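Local coordinates for protein 1d10 (Caenorhabditis elegans, PDB 1T9F) that is of unknown function but adopts a beta-trefoil fold built from MIR repeats and related to that of the SDF2 proteins, at residues 5-15 with 125-134. Numbering follows the deposited sequence.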
loop_
_atom_site.group_PDB
_atom_site.type_symbol
_atom_site.label_atom_id
_atom_site.label_comp_id
_atom_site.label_asym_id
_atom_site.label_seq_id
_atom_site.Cartn_x
_atom_site.Cartn_y
_atom_site.Cartn_z
ATOM N N ASP A 5 -21.111 1.422 -1.337
ATOM C CA ASP A 5 -20.267 0.870 -0.282
ATOM C C ASP A 5 -18.836 1.314 -0.578
ATOM O O ASP A 5 -17.879 0.564 -0.375
ATOM C CB ASP A 5 -20.352 -0.664 -0.268
ATOM C CG ASP A 5 -19.755 -1.307 -1.519
ATOM O OD1 ASP A 5 -19.778 -2.553 -1.612
ATOM O OD2 ASP A 5 -19.263 -0.576 -2.406
ATOM N N PHE A 6 -18.702 2.545 -1.057
ATOM C CA PHE A 6 -17.403 3.095 -1.420
ATOM C C PHE A 6 -16.431 3.340 -0.276
ATOM O O PHE A 6 -16.822 3.513 0.875
ATOM C CB PHE A 6 -17.585 4.390 -2.218
ATOM C CG PHE A 6 -18.572 5.344 -1.614
ATOM C CD1 PHE A 6 -18.346 5.909 -0.365
ATOM C CD2 PHE A 6 -19.732 5.681 -2.301
ATOM C CE1 PHE A 6 -19.266 6.802 0.194
ATOM C CE2 PHE A 6 -20.656 6.571 -1.752
ATOM C CZ PHE A 6 -20.421 7.132 -0.501
ATOM N N VAL A 7 -15.148 3.344 -0.623
ATOM C CA VAL A 7 -14.072 3.578 0.327
ATOM C C VAL A 7 -14.009 5.082 0.537
ATOM O O VAL A 7 -14.057 5.846 -0.428
ATOM C CB VAL A 7 -12.732 3.080 -0.242
ATOM C CG1 VAL A 7 -11.629 3.302 0.765
ATOM C CG2 VAL A 7 -12.843 1.605 -0.604
ATOM N N THR A 8 -13.891 5.506 1.790
ATOM C CA THR A 8 -13.878 6.928 2.107
ATOM C C THR A 8 -12.561 7.481 2.635
ATOM O O THR A 8 -11.727 6.754 3.177
ATOM C CB THR A 8 -14.988 7.256 3.120
ATOM O OG1 THR A 8 -14.702 6.607 4.364
ATOM C CG2 THR A 8 -16.338 6.764 2.602
ATOM N N CYS A 9 -12.396 8.787 2.490
ATOM C CA CYS A 9 -11.184 9.453 2.928
ATOM C C CYS A 9 -11.044 9.390 4.449
ATOM O O CYS A 9 -12.004 9.612 5.175
ATOM C CB CYS A 9 -11.206 10.897 2.443
ATOM S SG CYS A 9 -9.562 11.536 2.025
ATOM N N TYR A 10 -9.836 9.076 4.905
ATOM C CA TYR A 10 -9.502 8.929 6.321
ATOM C C TYR A 10 -10.055 7.655 6.947
ATOM O O TYR A 10 -9.988 7.472 8.163
ATOM C CB TYR A 10 -9.950 10.152 7.130
ATOM C CG TYR A 10 -9.151 11.385 6.794
ATOM C CD1 TYR A 10 -7.760 11.381 6.889
ATOM C CD2 TYR A 10 -9.777 12.541 6.343
ATOM C CE1 TYR A 10 -7.014 12.500 6.536
ATOM C CE2 TYR A 10 -9.046 13.661 5.989
ATOM C CZ TYR A 10 -7.666 13.637 6.087
ATOM O OH TYR A 10 -6.949 14.753 5.732
ATOM N N SER A 11 -10.614 6.773 6.127
ATOM C CA SER A 11 -11.114 5.516 6.662
ATOM C C SER A 11 -9.865 4.691 6.985
ATOM O O SER A 11 -8.792 4.948 6.438
ATOM C CB SER A 11 -11.985 4.800 5.624
ATOM O OG SER A 11 -11.272 4.585 4.421
ATOM N N VAL A 12 -9.994 3.725 7.889
ATOM C CA VAL A 12 -8.871 2.872 8.267
ATOM C C VAL A 12 -9.239 1.458 7.873
ATOM O O VAL A 12 -10.309 0.974 8.240
ATOM C CB VAL A 12 -8.615 2.888 9.787
ATOM C CG1 VAL A 12 -7.509 1.912 10.133
ATOM C CG2 VAL A 12 -8.232 4.277 10.237
ATOM N N LEU A 13 -8.359 0.790 7.142
ATOM C CA LEU A 13 -8.657 -0.564 6.701
ATOM C C LEU A 13 -7.425 -1.400 6.388
ATOM O O LEU A 13 -6.296 -0.928 6.507
ATOM C CB LEU A 13 -9.578 -0.488 5.481
ATOM C CG LEU A 13 -9.253 0.667 4.534
ATOM C CD1 LEU A 13 -7.992 0.343 3.788
ATOM C CD2 LEU A 13 -10.393 0.913 3.567
ATOM N N LYS A 14 -7.660 -2.652 6.009
ATOM C CA LYS A 14 -6.595 -3.581 5.656
ATOM C C LYS A 14 -6.610 -3.793 4.149
ATOM O O LYS A 14 -7.675 -3.800 3.531
ATOM C CB LYS A 14 -6.814 -4.934 6.339
ATOM C CG LYS A 14 -6.845 -4.890 7.851
ATOM C CD LYS A 14 -7.513 -6.149 8.391
ATOM C CE LYS A 14 -7.668 -6.099 9.895
ATOM N NZ LYS A 14 -8.724 -7.052 10.361
ATOM N N PHE A 15 -5.427 -3.958 3.564
ATOM C CA PHE A 15 -5.290 -4.203 2.136
ATOM C C PHE A 15 -4.863 -5.655 1.970
ATOM O O PHE A 15 -3.747 -6.028 2.334
ATOM C CB PHE A 15 -4.242 -3.273 1.517
ATOM C CG PHE A 15 -4.691 -1.837 1.422
ATOM C CD1 PHE A 15 -4.710 -1.022 2.549
ATOM C CD2 PHE A 15 -5.149 -1.320 0.217
ATOM C CE1 PHE A 15 -5.186 0.281 2.476
ATOM C CE2 PHE A 15 -5.630 -0.017 0.131
ATOM C CZ PHE A 15 -5.650 0.784 1.262
ATOM N N GLU A 125 -15.556 5.412 -8.517
ATOM C CA GLU A 125 -15.853 5.497 -7.101
ATOM C C GLU A 125 -15.416 4.182 -6.472
ATOM O O GLU A 125 -16.086 3.156 -6.602
ATOM C CB GLU A 125 -17.344 5.754 -6.862
ATOM C CG GLU A 125 -17.579 6.808 -5.791
ATOM C CD GLU A 125 -18.985 7.374 -5.801
ATOM O OE1 GLU A 125 -19.216 8.361 -5.073
ATOM O OE2 GLU A 125 -19.854 6.841 -6.527
ATOM N N TRP A 126 -14.258 4.233 -5.823
ATOM C CA TRP A 126 -13.656 3.090 -5.159
ATOM C C TRP A 126 -14.665 2.369 -4.282
ATOM O O TRP A 126 -15.074 2.891 -3.249
ATOM C CB TRP A 126 -12.478 3.576 -4.315
ATOM C CG TRP A 126 -11.561 2.507 -3.824
ATOM C CD1 TRP A 126 -11.663 1.162 -4.043
ATOM C CD2 TRP A 126 -10.387 2.698 -3.030
ATOM N NE1 TRP A 126 -10.619 0.504 -3.431
ATOM C CE2 TRP A 126 -9.820 1.422 -2.802
ATOM C CE3 TRP A 126 -9.758 3.826 -2.486
ATOM C CZ2 TRP A 126 -8.653 1.246 -2.053
ATOM C CZ3 TRP A 126 -8.597 3.648 -1.740
ATOM C CH2 TRP A 126 -8.058 2.365 -1.532
ATOM N N LEU A 127 -15.063 1.169 -4.702
ATOM C CA LEU A 127 -16.026 0.363 -3.954
ATOM C C LEU A 127 -15.272 -0.666 -3.115
ATOM O O LEU A 127 -14.305 -1.277 -3.575
ATOM C CB LEU A 127 -16.977 -0.357 -4.916
ATOM C CG LEU A 127 -17.731 0.478 -5.956
ATOM C CD1 LEU A 127 -18.491 -0.451 -6.894
ATOM C CD2 LEU A 127 -18.682 1.448 -5.269
ATOM N N GLU A 128 -15.722 -0.857 -1.882
ATOM C CA GLU A 128 -15.088 -1.797 -0.971
ATOM C C GLU A 128 -15.182 -3.246 -1.446
ATOM O O GLU A 128 -14.457 -4.113 -0.959
ATOM C CB GLU A 128 -15.726 -1.664 0.412
ATOM C CG GLU A 128 -15.056 -2.484 1.496
ATOM C CD GLU A 128 -15.518 -2.081 2.881
ATOM O OE1 GLU A 128 -15.497 -0.865 3.169
ATOM O OE2 GLU A 128 -15.890 -2.971 3.676
ATOM N N SER A 129 -16.065 -3.495 -2.409
ATOM C CA SER A 129 -16.286 -4.843 -2.931
ATOM C C SER A 129 -15.522 -5.169 -4.208
ATOM O O SER A 129 -15.686 -6.250 -4.774
ATOM C CB SER A 129 -17.774 -5.041 -3.201
ATOM O OG SER A 129 -18.191 -4.191 -4.257
ATOM N N GLU A 130 -14.689 -4.252 -4.674
ATOM C CA GLU A 130 -13.971 -4.515 -5.905
ATOM C C GLU A 130 -12.479 -4.682 -5.698
ATOM O O GLU A 130 -11.928 -4.280 -4.671
ATOM C CB GLU A 130 -14.231 -3.392 -6.907
ATOM C CG GLU A 130 -13.441 -2.126 -6.644
ATOM C CD GLU A 130 -13.983 -0.940 -7.416
ATOM O OE1 GLU A 130 -14.954 -0.320 -6.935
ATOM O OE2 GLU A 130 -13.449 -0.637 -8.506
ATOM N N GLN A 131 -11.830 -5.300 -6.675
ATOM C CA GLN A 131 -10.398 -5.476 -6.601
ATOM C C GLN A 131 -9.846 -4.212 -7.227
ATOM O O GLN A 131 -10.558 -3.514 -7.952
ATOM C CB GLN A 131 -9.944 -6.705 -7.388
ATOM C CG GLN A 131 -10.584 -7.996 -6.925
ATOM C CD GLN A 131 -9.692 -9.200 -7.130
ATOM O OE1 GLN A 131 -8.913 -9.259 -8.078
ATOM N NE2 GLN A 131 -9.809 -10.178 -6.241
ATOM N N PHE A 132 -8.587 -3.911 -6.947
ATOM C CA PHE A 132 -7.979 -2.712 -7.480
ATOM C C PHE A 132 -6.471 -2.842 -7.492
ATOM O O PHE A 132 -5.911 -3.779 -6.925
ATOM C CB PHE A 132 -8.366 -1.503 -6.614
ATOM C CG PHE A 132 -7.874 -1.590 -5.183
ATOM C CD1 PHE A 132 -8.581 -2.316 -4.225
ATOM C CD2 PHE A 132 -6.684 -0.973 -4.803
ATOM C CE1 PHE A 132 -8.107 -2.427 -2.904
ATOM C CE2 PHE A 132 -6.204 -1.080 -3.492
ATOM C CZ PHE A 132 -6.914 -1.806 -2.544
ATOM N N LYS A 133 -5.819 -1.903 -8.162
ATOM C CA LYS A 133 -4.372 -1.867 -8.190
ATOM C C LYS A 133 -3.993 -0.483 -7.681
ATOM O O LYS A 133 -4.840 0.417 -7.606
ATOM C CB LYS A 133 -3.841 -2.073 -9.610
ATOM C CG LYS A 133 -4.022 -3.485 -10.132
ATOM C CD LYS A 133 -3.593 -3.603 -11.578
ATOM C CE LYS A 133 -4.772 -3.418 -12.528
ATOM N NZ LYS A 133 -5.754 -4.539 -12.430
ATOM N N LEU A 134 -2.734 -0.318 -7.308
ATOM C CA LEU A 134 -2.242 0.964 -6.837
ATOM C C LEU A 134 -0.986 1.248 -7.624
ATOM O O LEU A 134 -0.003 0.515 -7.531
ATOM C CB LEU A 134 -1.917 0.929 -5.341
ATOM C CG LEU A 134 -3.080 0.970 -4.351
ATOM C CD1 LEU A 134 -2.515 0.863 -2.930
ATOM C CD2 LEU A 134 -3.874 2.263 -4.506
#
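D5 meets the turn at 127-130 with its backbone carbonyl and its carboxylate. The carbonyl O accepts the backbone N-H of E128 at 3.0 Å from N, the donor lying above the carbonyl plane, while carboxylate OD2 rests against L127 CB. Next along, F6 forms a single beta bridge with L127, their CA atoms 4.0 Å apart. The E125 side chain runs alongside the F6 ring; its carboxylate, turned 24° from the ring plane, brings OE1 to 3.9 Å from F6 CD2, and its charge suits this partly exposed border. V7 closes the bridge: its N-H reaches W126 O, 2.7 Å from N, in a nearly straight bond (161°). V7 CG2, anti to the carbonyl carbon and beside the backbone N, is thereby set over the five-membered ring of W126, 3.5 Å from the centroid and almost on the ring normal, a CH-pi contact that a slim, branched residue makes easily, while CG1 packs against W126 CE3. The chain then swings through a type II turn, T8 to S11, into strand 12-17. That strand and 131-136 belong to the six-stranded barrel of the beta-trefoil, so the contact joins the first and last MIR repeats. Inside, F15 meets F132 rim to rim, planes at 75°, with CD2 3.3 Å from F132 CZ. The edge of F15 also reaches W126, CE2 lying 3.8 Å from CH2. W126 CZ2 in turn sits 3.5 Å above one face of the F132 ring, toward its rim. With an alanine here in place of the indole, V7 CG2 would probably lose its aromatic face and a gap would open beside F15 and F132.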